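Local coordinates for protein aldo-keto reductase AKR2E4 (Bombyx mori, PDB 3WCZ) that reduces 3-dehydroecdysone in an NADP-dependent reaction, with lower activity on phenylglyoxal and isatin, and may help to regulate molting, at residues Glu36-Val41 / Val64-Ala69; Ala40-Ile45 / Ile72-Val77; Asp135-Trp140 / Thr166-Asn171; Tyr173-Ile178 / Gln197-Ala202. One frame throughout, in Å; residues are numbered along the deposited sequence.

Contact 1. Residues Glu36-Val41 / Val64-Ala69; sequences EVRQAV and VGQGIA
Arg38 CA and Gly67 CA lie 4.4 Å apart where the helical segments 36-41 and 64-69 meet, their axes approaching to 7.4 Å and crossing at -36°. These belong to helices 35-46 and 61-73, successive outer helices of the (beta/alpha)8 barrel, joined through strand 51-53. So close an approach depends on Gly67. A beta carbon there would run into Arg38 O and the CB of Val41. Val41 points into the place this leaves. Its CG1 stands anti to the backbone N (chi1 166°) and rests on the backbone after the glycine, 3.8 Å from Ile68 N. The same methyl touches the CG1 of Ile68, while CG2 of Val41 turns to Val64. Val41 and Val64 also both rest on Ile52, which ties the helix pair to the barrel strand.

On the outer side Arg38 lies across the contact at about a right angle to Gln66. Its CG sits 3.6 Å from Gly67 N and 3.7 Å from Gln66 CB. No hydrogen bond joins the two segments here. The guanidinium bends away to salt bridges beyond them, NE with Asp35 and NH1 with Glu70. Cutting Arg38 back to an alanine would strip the cover from Gly67 N and the flank of Gln66, and is likely to leave Asp35 and Glu70 without their shared cationic partner. At the inner end Val37 leans on Arg25, an NADP-binding residue, and its CG1 meets Val64 CG2 at 3.9 Å.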
loop_
_atom_site.group_PDB
_atom_site.type_symbol
_atom_site.label_atom_id
_atom_site.label_comp_id
_atom_site.label_asym_id
_atom_site.label_seq_id
_atom_site.Cartn_x
_atom_site.Cartn_y
_atom_site.Cartn_z
ATOM N N GLU A 36 18.410 -6.164 0.348
ATOM C CA GLU A 36 17.573 -6.683 -0.735
ATOM C C GLU A 36 16.449 -5.718 -1.113
ATOM O O GLU A 36 15.926 -5.800 -2.216
ATOM C CB GLU A 36 16.966 -8.035 -0.368
ATOM C CG GLU A 36 15.885 -7.944 0.722
ATOM C CD GLU A 36 15.132 -9.252 0.925
ATOM O OE1 GLU A 36 15.428 -10.234 0.194
ATOM O OE2 GLU A 36 14.253 -9.291 1.824
ATOM N N VAL A 37 16.081 -4.813 -0.225
ATOM C CA VAL A 37 15.063 -3.822 -0.542
ATOM C C VAL A 37 15.615 -2.815 -1.539
ATOM O O VAL A 37 14.915 -2.418 -2.459
ATOM C CB VAL A 37 14.572 -3.122 0.748
ATOM C CG1 VAL A 37 13.656 -1.960 0.413
ATOM C CG2 VAL A 37 13.864 -4.125 1.672
ATOM N N ARG A 38 16.857 -2.369 -1.374
ATOM C CA ARG A 38 17.489 -1.487 -2.336
ATOM C C ARG A 38 17.503 -2.157 -3.699
ATOM O O ARG A 38 17.086 -1.576 -4.711
ATOM C CB ARG A 38 18.924 -1.140 -1.905
ATOM C CG ARG A 38 19.718 -0.405 -2.966
ATOM C CD ARG A 38 21.249 -0.438 -2.703
ATOM N NE ARG A 38 21.715 -1.823 -2.699
ATOM C CZ ARG A 38 21.820 -2.562 -3.789
ATOM N NH1 ARG A 38 21.601 -2.048 -4.986
ATOM N NH2 ARG A 38 22.158 -3.833 -3.678
ATOM N N GLN A 39 17.931 -3.417 -3.735
ATOM C CA GLN A 39 17.989 -4.142 -4.996
ATOM C C GLN A 39 16.601 -4.327 -5.606
ATOM O O GLN A 39 16.436 -4.204 -6.822
ATOM C CB GLN A 39 18.665 -5.500 -4.765
ATOM C CG GLN A 39 18.930 -6.286 -6.052
ATOM C CD GLN A 39 19.885 -5.548 -6.974
ATOM O OE1 GLN A 39 21.014 -5.240 -6.585
ATOM N NE2 GLN A 39 19.430 -5.209 -8.176
ATOM N N ALA A 40 15.605 -4.623 -4.769
ATOM C CA ALA A 40 14.238 -4.819 -5.259
ATOM C C ALA A 40 13.684 -3.540 -5.882
ATOM O O ALA A 40 13.034 -3.578 -6.916
ATOM C CB ALA A 40 13.347 -5.255 -4.133
ATOM N N VAL A 41 13.913 -2.407 -5.223
ATOM C CA VAL A 41 13.477 -1.118 -5.768
ATOM C C VAL A 41 14.106 -0.864 -7.128
ATOM O O VAL A 41 13.424 -0.463 -8.089
ATOM C CB VAL A 41 13.773 0.024 -4.780
ATOM C CG1 VAL A 41 13.645 1.400 -5.443
ATOM C CG2 VAL A 41 12.819 -0.085 -3.609
ATOM N N VAL A 64 15.287 2.147 0.226
ATOM C CA VAL A 64 14.448 2.631 -0.852
ATOM C C VAL A 64 15.105 3.826 -1.535
ATOM O O VAL A 64 15.153 3.903 -2.760
ATOM C CB VAL A 64 13.045 2.972 -0.336
ATOM C CG1 VAL A 64 12.243 3.630 -1.424
ATOM C CG2 VAL A 64 12.342 1.737 0.180
ATOM N N GLY A 65 15.627 4.748 -0.735
ATOM C CA GLY A 65 16.321 5.885 -1.280
ATOM C C GLY A 65 17.558 5.526 -2.060
ATOM O O GLY A 65 17.849 6.139 -3.074
ATOM N N GLN A 66 18.296 4.532 -1.583
ATOM C CA GLN A 66 19.477 4.034 -2.303
ATOM C C GLN A 66 19.080 3.481 -3.674
ATOM O O GLN A 66 19.752 3.761 -4.660
ATOM C CB GLN A 66 20.232 2.969 -1.479
ATOM C CG GLN A 66 20.944 3.521 -0.258
ATOM C CD GLN A 66 21.389 2.401 0.684
ATOM O OE1 GLN A 66 20.892 1.277 0.650
ATOM N NE2 GLN A 66 22.357 2.717 1.543
ATOM N N GLY A 67 18.018 2.686 -3.723
ATOM C CA GLY A 67 17.551 2.100 -4.963
ATOM C C GLY A 67 17.073 3.138 -5.947
ATOM O O GLY A 67 17.402 3.083 -7.133
ATOM N N ILE A 68 16.313 4.117 -5.460
ATOM C CA ILE A 68 15.849 5.227 -6.289
ATOM C C ILE A 68 17.038 6.000 -6.840
ATOM O O ILE A 68 17.084 6.324 -8.026
ATOM C CB ILE A 68 14.936 6.166 -5.513
ATOM C CG1 ILE A 68 13.602 5.460 -5.227
ATOM C CG2 ILE A 68 14.744 7.485 -6.241
ATOM C CD1 ILE A 68 12.707 6.187 -4.284
ATOM N N ALA A 69 18.003 6.290 -5.971
ATOM C CA ALA A 69 19.148 7.087 -6.399
ATOM C C ALA A 69 19.935 6.360 -7.483
ATOM O O ALA A 69 20.397 6.969 -8.451
ATOM C CB ALA A 69 20.042 7.419 -5.218
#

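Contact 2. Residues Ala40-Ile45 / Ile72-Val77; sequences AVYWAI and IANGLV
Leu76 pushes its side chain against Tyr42 and Ile45, two residues one turn apart on helix segment 40-45. Its CD1 is the main bump. It lies over one face of the Tyr42 ring in a CH-pi contact, 4.0 Å from the ring centroid and offset toward the rim, with CZ the nearest ring atom at 3.6 Å. Leucine and tyrosine side chains cross at about a right angle. The ring reaches this place because CG of Tyr42 is anti to the backbone N (chi1 -172°), which carries the ring across toward segment 72-77.

Deeper in, the bump comes from the other side. CG2 of Ile45 fits against Leu76 CB at 4.1 Å and against both methyls of Val77, the nearer being CG1 at 3.6 Å. Leu82 touches Ile45 and Val77 as well, and so closes this buried corner.

At the outer rim Asn74 fixes the phenol. Its ND2 donates to Tyr42 OH at 2.9 Å in an almost straight bond (177°). The oxygen lies in the amide plane, while ring and amide planes stand nearly perpendicular.

Gly75, with positive phi, ends helix 61-73 in a Schellman motif. The chain turns there and brings Leu76 and Val77 back to the neighbouring helix 35-46, a pairing of successive outer helices that belongs to the (beta/alpha)8 barrel.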
loop_
_atom_site.group_PDB
_atom_site.type_symbol
_atom_site.label_atom_id
_atom_site.label_comp_id
_atom_site.label_asym_id
_atom_site.label_seq_id
_atom_site.Cartn_x
_atom_site.Cartn_y
_atom_site.Cartn_z
ATOM N N ALA A 40 15.605 -4.623 -4.769
ATOM C CA ALA A 40 14.238 -4.819 -5.259
ATOM C C ALA A 40 13.684 -3.540 -5.882
ATOM O O ALA A 40 13.034 -3.578 -6.916
ATOM C CB ALA A 40 13.347 -5.255 -4.133
ATOM N N VAL A 41 13.913 -2.407 -5.223
ATOM C CA VAL A 41 13.477 -1.118 -5.768
ATOM C C VAL A 41 14.106 -0.864 -7.128
ATOM O O VAL A 41 13.424 -0.463 -8.089
ATOM C CB VAL A 41 13.773 0.024 -4.780
ATOM C CG1 VAL A 41 13.645 1.400 -5.443
ATOM C CG2 VAL A 41 12.819 -0.085 -3.609
ATOM N N TYR A 42 15.407 -1.104 -7.226
ATOM C CA TYR A 42 16.087 -0.954 -8.506
ATOM C C TYR A 42 15.513 -1.869 -9.587
ATOM O O TYR A 42 15.187 -1.436 -10.680
ATOM C CB TYR A 42 17.587 -1.192 -8.342
ATOM C CG TYR A 42 18.356 -0.855 -9.590
ATOM C CD1 TYR A 42 18.852 0.424 -9.785
ATOM C CD2 TYR A 42 18.531 -1.798 -10.603
ATOM C CE1 TYR A 42 19.528 0.765 -10.942
ATOM C CE2 TYR A 42 19.206 -1.470 -11.758
ATOM C CZ TYR A 42 19.716 -0.190 -11.910
ATOM O OH TYR A 42 20.400 0.160 -13.056
ATOM N N TRP A 43 15.384 -3.154 -9.266
ATOM C CA TRP A 43 14.842 -4.099 -10.217
ATOM C C TRP A 43 13.411 -3.732 -10.656
ATOM O O TRP A 43 13.025 -3.903 -11.814
ATOM C CB TRP A 43 14.831 -5.497 -9.614
ATOM C CG TRP A 43 16.116 -6.235 -9.712
ATOM C CD1 TRP A 43 17.109 -6.036 -10.628
ATOM C CD2 TRP A 43 16.524 -7.339 -8.890
ATOM N NE1 TRP A 43 18.114 -6.966 -10.437
ATOM C CE2 TRP A 43 17.784 -7.767 -9.376
ATOM C CE3 TRP A 43 15.963 -7.996 -7.793
ATOM C CZ2 TRP A 43 18.489 -8.819 -8.794
ATOM C CZ3 TRP A 43 16.666 -9.057 -7.221
ATOM C CH2 TRP A 43 17.913 -9.450 -7.723
ATOM N N ALA A 44 12.605 -3.269 -9.699
ATOM C CA ALA A 44 11.229 -2.890 -10.004
ATOM C C ALA A 44 11.215 -1.751 -11.002
ATOM O O ALA A 44 10.521 -1.803 -12.009
ATOM C CB ALA A 44 10.480 -2.518 -8.740
ATOM N N ILE A 45 11.987 -0.707 -10.735
ATOM C CA ILE A 45 12.037 0.404 -11.676
ATOM C C ILE A 45 12.541 -0.051 -13.048
ATOM O O ILE A 45 11.997 0.343 -14.068
ATOM C CB ILE A 45 12.886 1.554 -11.100
ATOM C CG1 ILE A 45 12.216 2.112 -9.830
ATOM C CG2 ILE A 45 13.104 2.654 -12.139
ATOM C CD1 ILE A 45 13.082 3.067 -9.028
ATOM N N ILE A 72 17.973 6.522 -10.811
ATOM C CA ILE A 72 18.104 7.838 -11.405
ATOM C C ILE A 72 19.517 8.037 -11.977
ATOM O O ILE A 72 19.653 8.486 -13.126
ATOM C CB ILE A 72 17.728 8.926 -10.387
ATOM C CG1 ILE A 72 16.222 8.898 -10.116
ATOM C CG2 ILE A 72 18.130 10.329 -10.863
ATOM C CD1 ILE A 72 15.787 9.827 -8.950
ATOM N N ALA A 73 20.531 7.653 -11.227
ATOM C CA ALA A 73 21.913 7.857 -11.662
ATOM C C ALA A 73 22.264 7.010 -12.870
ATOM O O ALA A 73 23.111 7.403 -13.678
ATOM C CB ALA A 73 22.889 7.592 -10.520
ATOM N N ASN A 74 21.616 5.858 -13.013
ATOM C CA ASN A 74 21.894 4.978 -14.138
ATOM C C ASN A 74 21.000 5.288 -15.318
ATOM O O ASN A 74 21.092 4.610 -16.349
ATOM C CB ASN A 74 21.747 3.507 -13.762
ATOM C CG ASN A 74 22.892 2.997 -12.920
ATOM O OD1 ASN A 74 23.893 3.687 -12.700
ATOM N ND2 ASN A 74 22.758 1.770 -12.444
ATOM N N GLY A 75 20.119 6.283 -15.194
ATOM C CA GLY A 75 19.283 6.720 -16.287
ATOM C C GLY A 75 18.015 5.926 -16.548
ATOM O O GLY A 75 17.421 6.084 -17.609
ATOM N N LEU A 76 17.576 5.115 -15.592
ATOM C CA LEU A 76 16.343 4.365 -15.783
ATOM C C LEU A 76 15.118 5.256 -15.773
ATOM O O LEU A 76 14.136 5.003 -16.480
ATOM C CB LEU A 76 16.183 3.282 -14.715
ATOM C CG LEU A 76 17.206 2.152 -14.639
ATOM C CD1 LEU A 76 16.783 1.185 -13.542
ATOM C CD2 LEU A 76 17.342 1.412 -15.958
ATOM N N VAL A 77 15.166 6.309 -14.955
ATOM C CA VAL A 77 14.037 7.193 -14.715
ATOM C C VAL A 77 14.548 8.533 -14.235
ATOM O O VAL A 77 15.674 8.625 -13.747
ATOM C CB VAL A 77 13.070 6.696 -13.595
ATOM C CG1 VAL A 77 12.265 5.511 -14.079
ATOM C CG2 VAL A 77 13.811 6.479 -12.243
#

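Contact 3. Residues Asp135-Trp140 / Thr166-Asn171; sequences DYLETW and TRLVSN
Leu168 CD1 lies over one face of the Trp140 indole, 3.8 Å from the centroid of its five-membered ring, in a CH-pi contact. CG of Trp140 is its nearest ring atom. The same methyl meets Leu137 CD2 at 3.7 Å, as the two leucines slide past each other in opposite directions. Ile155 and Val157 of strand 152-158 lie against Trp140, so this apolar centre joins two outer helices, 136-148 and 162-170, to the barrel wall.

Further out, Leu137 CD1 touches Asn171 CB and covers one face of the Arg167 guanidinium. Arg167 is extended from CG to NE, which brings its end to the start of the opposite helix. There it grips Asp135 end-on, NH1 to OD1 and NH2 to OD2, each 2.9 Å and nearly straight. Carboxylate and guanidinium planes are 19° apart. NH1 also gives a weak bond to Tyr136 OH at 3.2 Å.

Asp135 is the N-cap of helix 136-148. Its OD1 accepts Leu137 N at 3.0 Å from above the carboxylate plane. The arginine and the helix start both draw on one carboxylate, which probably helps to keep Asp135 ionised.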
loop_
_atom_site.group_PDB
_atom_site.type_symbol
_atom_site.label_atom_id
_atom_site.label_comp_id
_atom_site.label_asym_id
_atom_site.label_seq_id
_atom_site.Cartn_x
_atom_site.Cartn_y
_atom_site.Cartn_z
ATOM N N ASP A 135 -6.815 12.961 18.339
ATOM C CA ASP A 135 -7.776 12.800 17.256
ATOM C C ASP A 135 -7.034 12.814 15.924
ATOM O O ASP A 135 -6.190 13.666 15.665
ATOM C CB ASP A 135 -8.753 13.966 17.333
ATOM C CG ASP A 135 -9.988 13.799 16.488
ATOM O OD1 ASP A 135 -10.047 12.934 15.580
ATOM O OD2 ASP A 135 -10.948 14.568 16.735
ATOM N N TYR A 136 -7.352 11.838 15.070
ATOM C CA TYR A 136 -6.737 11.784 13.739
ATOM C C TYR A 136 -7.138 13.006 12.911
ATOM O O TYR A 136 -6.480 13.322 11.931
ATOM C CB TYR A 136 -7.079 10.461 12.998
ATOM C CG TYR A 136 -8.556 10.204 12.895
ATOM C CD1 TYR A 136 -9.330 10.888 11.968
ATOM C CD2 TYR A 136 -9.194 9.303 13.727
ATOM C CE1 TYR A 136 -10.681 10.697 11.894
ATOM C CE2 TYR A 136 -10.559 9.112 13.676
ATOM C CZ TYR A 136 -11.307 9.805 12.747
ATOM O OH TYR A 136 -12.658 9.632 12.710
ATOM N N LEU A 137 -8.186 13.730 13.318
ATOM C CA LEU A 137 -8.494 14.989 12.626
ATOM C C LEU A 137 -7.389 16.013 12.835
ATOM O O LEU A 137 -7.108 16.834 11.958
ATOM C CB LEU A 137 -9.826 15.586 13.079
ATOM C CG LEU A 137 -11.086 14.815 12.771
ATOM C CD1 LEU A 137 -12.238 15.614 13.320
ATOM C CD2 LEU A 137 -11.249 14.583 11.277
ATOM N N GLU A 138 -6.774 15.997 14.004
ATOM C CA GLU A 138 -5.640 16.864 14.251
ATOM C C GLU A 138 -4.439 16.473 13.388
ATOM O O GLU A 138 -3.760 17.312 12.796
ATOM C CB GLU A 138 -5.258 16.853 15.722
ATOM C CG GLU A 138 -4.012 17.636 15.933
ATOM C CD GLU A 138 -3.617 17.801 17.376
ATOM O OE1 GLU A 138 -4.542 17.973 18.208
ATOM O OE2 GLU A 138 -2.396 17.794 17.671
ATOM N N THR A 139 -4.181 15.172 13.316
ATOM C CA THR A 139 -3.082 14.677 12.517
ATOM C C THR A 139 -3.301 15.112 11.062
ATOM O O THR A 139 -2.373 15.502 10.351
ATOM C CB THR A 139 -3.043 13.144 12.620
ATOM O OG1 THR A 139 -3.132 12.761 13.999
ATOM C CG2 THR A 139 -1.785 12.563 12.000
ATOM N N TRP A 140 -4.558 15.030 10.623
ATOM C CA TRP A 140 -4.905 15.374 9.245
ATOM C C TRP A 140 -4.631 16.848 8.981
ATOM O O TRP A 140 -4.245 17.210 7.853
ATOM C CB TRP A 140 -6.361 15.001 8.947
ATOM C CG TRP A 140 -6.712 15.120 7.500
ATOM C CD1 TRP A 140 -7.549 16.033 6.937
ATOM C CD2 TRP A 140 -6.207 14.327 6.432
ATOM N NE1 TRP A 140 -7.598 15.851 5.578
ATOM C CE2 TRP A 140 -6.798 14.789 5.247
ATOM C CE3 TRP A 140 -5.299 13.259 6.362
ATOM C CZ2 TRP A 140 -6.514 14.227 4.003
ATOM C CZ3 TRP A 140 -5.019 12.719 5.137
ATOM C CH2 TRP A 140 -5.618 13.194 3.981
ATOM N N THR A 166 -15.807 8.522 6.845
ATOM C CA THR A 166 -16.915 9.485 6.806
ATOM C C THR A 166 -16.612 10.698 7.703
ATOM O O THR A 166 -16.833 11.856 7.291
ATOM C CB THR A 166 -18.218 8.787 7.235
ATOM O OG1 THR A 166 -18.542 7.806 6.254
ATOM C CG2 THR A 166 -19.381 9.759 7.395
ATOM N N ARG A 167 -16.115 10.461 8.916
ATOM C CA ARG A 167 -15.851 11.555 9.834
ATOM C C ARG A 167 -14.756 12.437 9.295
ATOM O O ARG A 167 -14.811 13.670 9.395
ATOM C CB ARG A 167 -15.473 11.002 11.202
ATOM C CG ARG A 167 -15.210 12.062 12.255
ATOM C CD ARG A 167 -15.275 11.478 13.666
ATOM N NE ARG A 167 -14.982 12.487 14.682
ATOM C CZ ARG A 167 -13.761 12.822 15.070
ATOM N NH1 ARG A 167 -12.676 12.250 14.562
ATOM N NH2 ARG A 167 -13.601 13.776 15.987
ATOM N N LEU A 168 -13.720 11.827 8.741
ATOM C CA LEU A 168 -12.622 12.576 8.182
ATOM C C LEU A 168 -13.099 13.439 7.030
ATOM O O LEU A 168 -12.785 14.640 7.006
ATOM C CB LEU A 168 -11.485 11.614 7.772
ATOM C CG LEU A 168 -10.247 12.271 7.176
ATOM C CD1 LEU A 168 -9.665 13.261 8.175
ATOM C CD2 LEU A 168 -9.198 11.231 6.796
ATOM N N VAL A 169 -13.915 12.888 6.124
ATOM C CA VAL A 169 -14.453 13.623 4.994
ATOM C C VAL A 169 -15.341 14.796 5.447
ATOM O O VAL A 169 -15.255 15.893 4.892
ATOM C CB VAL A 169 -15.233 12.695 4.032
ATOM C CG1 VAL A 169 -15.976 13.512 3.006
ATOM C CG2 VAL A 169 -14.269 11.711 3.366
ATOM N N SER A 170 -16.177 14.563 6.441
ATOM C CA SER A 170 -17.105 15.592 6.898
ATOM C C SER A 170 -16.436 16.721 7.673
ATOM O O SER A 170 -17.035 17.794 7.817
ATOM C CB SER A 170 -18.179 14.972 7.777
ATOM O OG SER A 170 -19.012 14.141 6.990
ATOM N N ASN A 171 -15.221 16.509 8.153
ATOM C CA ASN A 171 -14.604 17.435 9.075
ATOM C C ASN A 171 -13.269 17.939 8.639
ATOM O O ASN A 171 -12.548 18.508 9.455
ATOM C CB ASN A 171 -14.503 16.827 10.470
ATOM C CG ASN A 171 -15.854 16.633 11.101
ATOM O OD1 ASN A 171 -16.439 17.600 11.630
ATOM N ND2 ASN A 171 -16.364 15.415 11.086
#

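Contact 4. Residues Tyr173-Ile178 / Gln197-Ala202; sequences YIRPVI and QSLGIA. With EDO (1,2-ethanediol), chain C.
Arg175 reaches from the loop before strand 178-182 to Leu199, and so ties the loop leading into that strand to the end of helix 190-198, which follows the strand in the (beta/alpha)8 barrel. Its CG takes the position between the backbone N and the carbonyl carbon (chi1 76°). CB lies 3.6 Å from O1 of a bound 1,2-ethanediol, probably from the crystallisation liquor, and CG packs near O2 of the same molecule. CD passes 3.4 Å from Leu199 O and also touches the CG1 of Ile201. A bend at chi3 then turns the guanidinium between its two partners. NE donates to the diol O1 at 2.8 Å, and NH2 donates to it at 3.1 Å. NH1 donates to Leu199 O at 2.9 Å, from a direction tilted off the carbonyl plane. A leucine in its place lacks all three side-chain nitrogens, so Leu199 O would probably lose this partner and the diol would probably be held less firmly, with the bond from the backbone N alone remaining of the three.

Leu199 is followed by Gly200, whose positive phi makes it the C-prime residue of a Schellman motif that ends the helix. The chain then enters strand 202-206. Ile201 packs its CD1 on Pro176 CG and its CG2 on the backbone of Ile178. Parallel pairing of Ile178 with Ala202 begins here, and Ala202 N donates to Val177 O at 3.0 Å. One water bridges the two backbones beside that bond, donating to Val177 O at 2.8 Å and to Gly200 O at 2.9 Å.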
loop_
_atom_site.group_PDB
_atom_site.type_symbol
_atom_site.label_atom_id
_atom_site.label_comp_id
_atom_site.label_asym_id
_atom_site.label_seq_id
_atom_site.Cartn_x
_atom_site.Cartn_y
_atom_site.Cartn_z
ATOM N N TYR A 173 -11.096 19.915 5.014
ATOM C CA TYR A 173 -11.337 20.654 3.774
ATOM C C TYR A 173 -10.823 19.915 2.574
ATOM O O TYR A 173 -11.281 20.146 1.459
ATOM C CB TYR A 173 -10.715 22.043 3.778
ATOM C CG TYR A 173 -9.251 22.085 3.410
ATOM C CD1 TYR A 173 -8.818 21.924 2.091
ATOM C CD2 TYR A 173 -8.297 22.280 4.395
ATOM C CE1 TYR A 173 -7.466 21.964 1.772
ATOM C CE2 TYR A 173 -6.954 22.324 4.089
ATOM C CZ TYR A 173 -6.542 22.169 2.780
ATOM O OH TYR A 173 -5.192 22.220 2.521
ATOM N N ILE A 174 -9.900 18.999 2.787
ATOM C CA ILE A 174 -9.528 18.117 1.701
ATOM C C ILE A 174 -9.605 16.662 2.110
ATOM O O ILE A 174 -8.998 16.283 3.108
ATOM C CB ILE A 174 -8.171 18.458 1.254
ATOM C CG1 ILE A 174 -7.723 17.487 0.166
ATOM C CG2 ILE A 174 -7.225 18.394 2.331
ATOM C CD1 ILE A 174 -6.547 18.009 -0.614
ATOM N N ARG A 175 -10.340 15.841 1.370
ATOM C CA ARG A 175 -10.445 14.436 1.738
ATOM C C ARG A 175 -9.213 13.691 1.211
ATOM O O ARG A 175 -8.471 14.179 0.350
ATOM C CB ARG A 175 -11.755 13.788 1.273
ATOM C CG ARG A 175 -11.793 13.482 -0.166
ATOM C CD ARG A 175 -13.189 13.092 -0.650
ATOM N NE ARG A 175 -14.158 14.170 -0.402
ATOM C CZ ARG A 175 -15.465 14.084 -0.612
ATOM N NH1 ARG A 175 -16.021 12.974 -1.069
ATOM N NH2 ARG A 175 -16.222 15.131 -0.340
ATOM N N PRO A 176 -8.938 12.550 1.824
ATOM C CA PRO A 176 -7.797 11.767 1.392
ATOM C C PRO A 176 -7.931 11.370 -0.069
ATOM O O PRO A 176 -9.052 11.132 -0.550
ATOM C CB PRO A 176 -7.837 10.552 2.326
ATOM C CG PRO A 176 -9.151 10.548 2.926
ATOM C CD PRO A 176 -9.659 11.920 2.935
ATOM N N VAL A 177 -6.816 11.307 -0.787
ATOM C CA VAL A 177 -6.837 10.757 -2.153
ATOM C C VAL A 177 -6.985 9.240 -2.148
ATOM O O VAL A 177 -7.528 8.678 -3.090
ATOM C CB VAL A 177 -5.574 11.098 -2.975
ATOM C CG1 VAL A 177 -5.483 12.590 -3.247
ATOM C CG2 VAL A 177 -4.291 10.598 -2.298
ATOM N N ILE A 178 -6.538 8.616 -1.053
ATOM C CA ILE A 178 -6.380 7.175 -0.938
ATOM C C ILE A 178 -6.637 6.730 0.485
ATOM O O ILE A 178 -6.302 7.438 1.421
ATOM C CB ILE A 178 -4.948 6.770 -1.362
ATOM C CG1 ILE A 178 -4.936 6.622 -2.894
ATOM C CG2 ILE A 178 -4.460 5.446 -0.669
ATOM C CD1 ILE A 178 -3.600 6.637 -3.525
ATOM N N GLN A 197 -14.785 4.286 -2.636
ATOM C CA GLN A 197 -14.920 4.623 -4.046
ATOM C C GLN A 197 -16.090 5.556 -4.279
ATOM O O GLN A 197 -15.983 6.490 -5.101
ATOM C CB GLN A 197 -15.022 3.352 -4.871
ATOM C CG GLN A 197 -13.689 2.591 -4.902
ATOM C CD GLN A 197 -13.758 1.285 -5.661
ATOM O OE1 GLN A 197 -14.836 0.717 -5.862
ATOM N NE2 GLN A 197 -12.585 0.785 -6.066
ATOM N N SER A 198 -17.179 5.352 -3.553
ATOM C CA SER A 198 -18.335 6.239 -3.702
ATOM C C SER A 198 -17.995 7.684 -3.341
ATOM O O SER A 198 -18.665 8.621 -3.825
ATOM C CB SER A 198 -19.523 5.778 -2.865
ATOM O OG SER A 198 -19.353 6.070 -1.479
ATOM N N LEU A 199 -17.009 7.881 -2.469
ATOM C CA LEU A 199 -16.586 9.208 -2.024
ATOM C C LEU A 199 -15.402 9.773 -2.848
ATOM O O LEU A 199 -14.835 10.796 -2.485
ATOM C CB LEU A 199 -16.190 9.127 -0.554
ATOM C CG LEU A 199 -17.363 8.904 0.398
ATOM C CD1 LEU A 199 -16.885 8.496 1.770
ATOM C CD2 LEU A 199 -18.178 10.164 0.493
ATOM N N GLY A 200 -15.026 9.090 -3.917
ATOM C CA GLY A 200 -13.890 9.489 -4.729
ATOM C C GLY A 200 -12.531 9.268 -4.091
ATOM O O GLY A 200 -11.556 9.929 -4.457
ATOM N N ILE A 201 -12.475 8.334 -3.151
ATOM C CA ILE A 201 -11.245 7.971 -2.480
ATOM C C ILE A 201 -10.795 6.620 -3.039
ATOM O O ILE A 201 -11.492 5.616 -2.879
ATOM C CB ILE A 201 -11.484 7.896 -0.961
ATOM C CG1 ILE A 201 -11.950 9.242 -0.402
ATOM C CG2 ILE A 201 -10.222 7.400 -0.234
ATOM C CD1 ILE A 201 -12.435 9.163 1.036
ATOM N N ALA A 202 -9.655 6.619 -3.718
ATOM C CA ALA A 202 -9.125 5.386 -4.283
ATOM C C ALA A 202 -8.558 4.496 -3.176
ATOM O O ALA A 202 -8.218 4.965 -2.084
ATOM C CB ALA A 202 -8.061 5.680 -5.339
HETATM C C1 EDO C . -13.478 17.877 0.193
HETATM O O1 EDO C . -13.863 16.667 0.874
HETATM C C2 EDO C . -12.852 17.529 -1.162
HETATM O O2 EDO C . -11.527 17.001 -0.939
HETATM O O HOH W 1 -8.764 10.071 -5.197
#

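In the fold
The four contacts lie on one (beta/alpha)8 barrel. Contacts 1 and 2 are two levels of a single helix pair, 35-46 with 61-73; their centres are 8 Å apart and they share Ala40 and Val41. Contacts 3 and 4 form a second group, with centres 12 Å apart. They join through Trp140 NE1 and Ile174 O, a probable hydrogen bond of 2.9 Å, and through packing of Val169 on Arg175 and Ile201. Contacts 1 and 3 are on opposite sides of the chain's centre, centres 33 Å apart. Each group approaches the cofactor: the side chains of Val37 in contact 1 and Ile178 in contact 4 are each about 9 Å from the bound NADP.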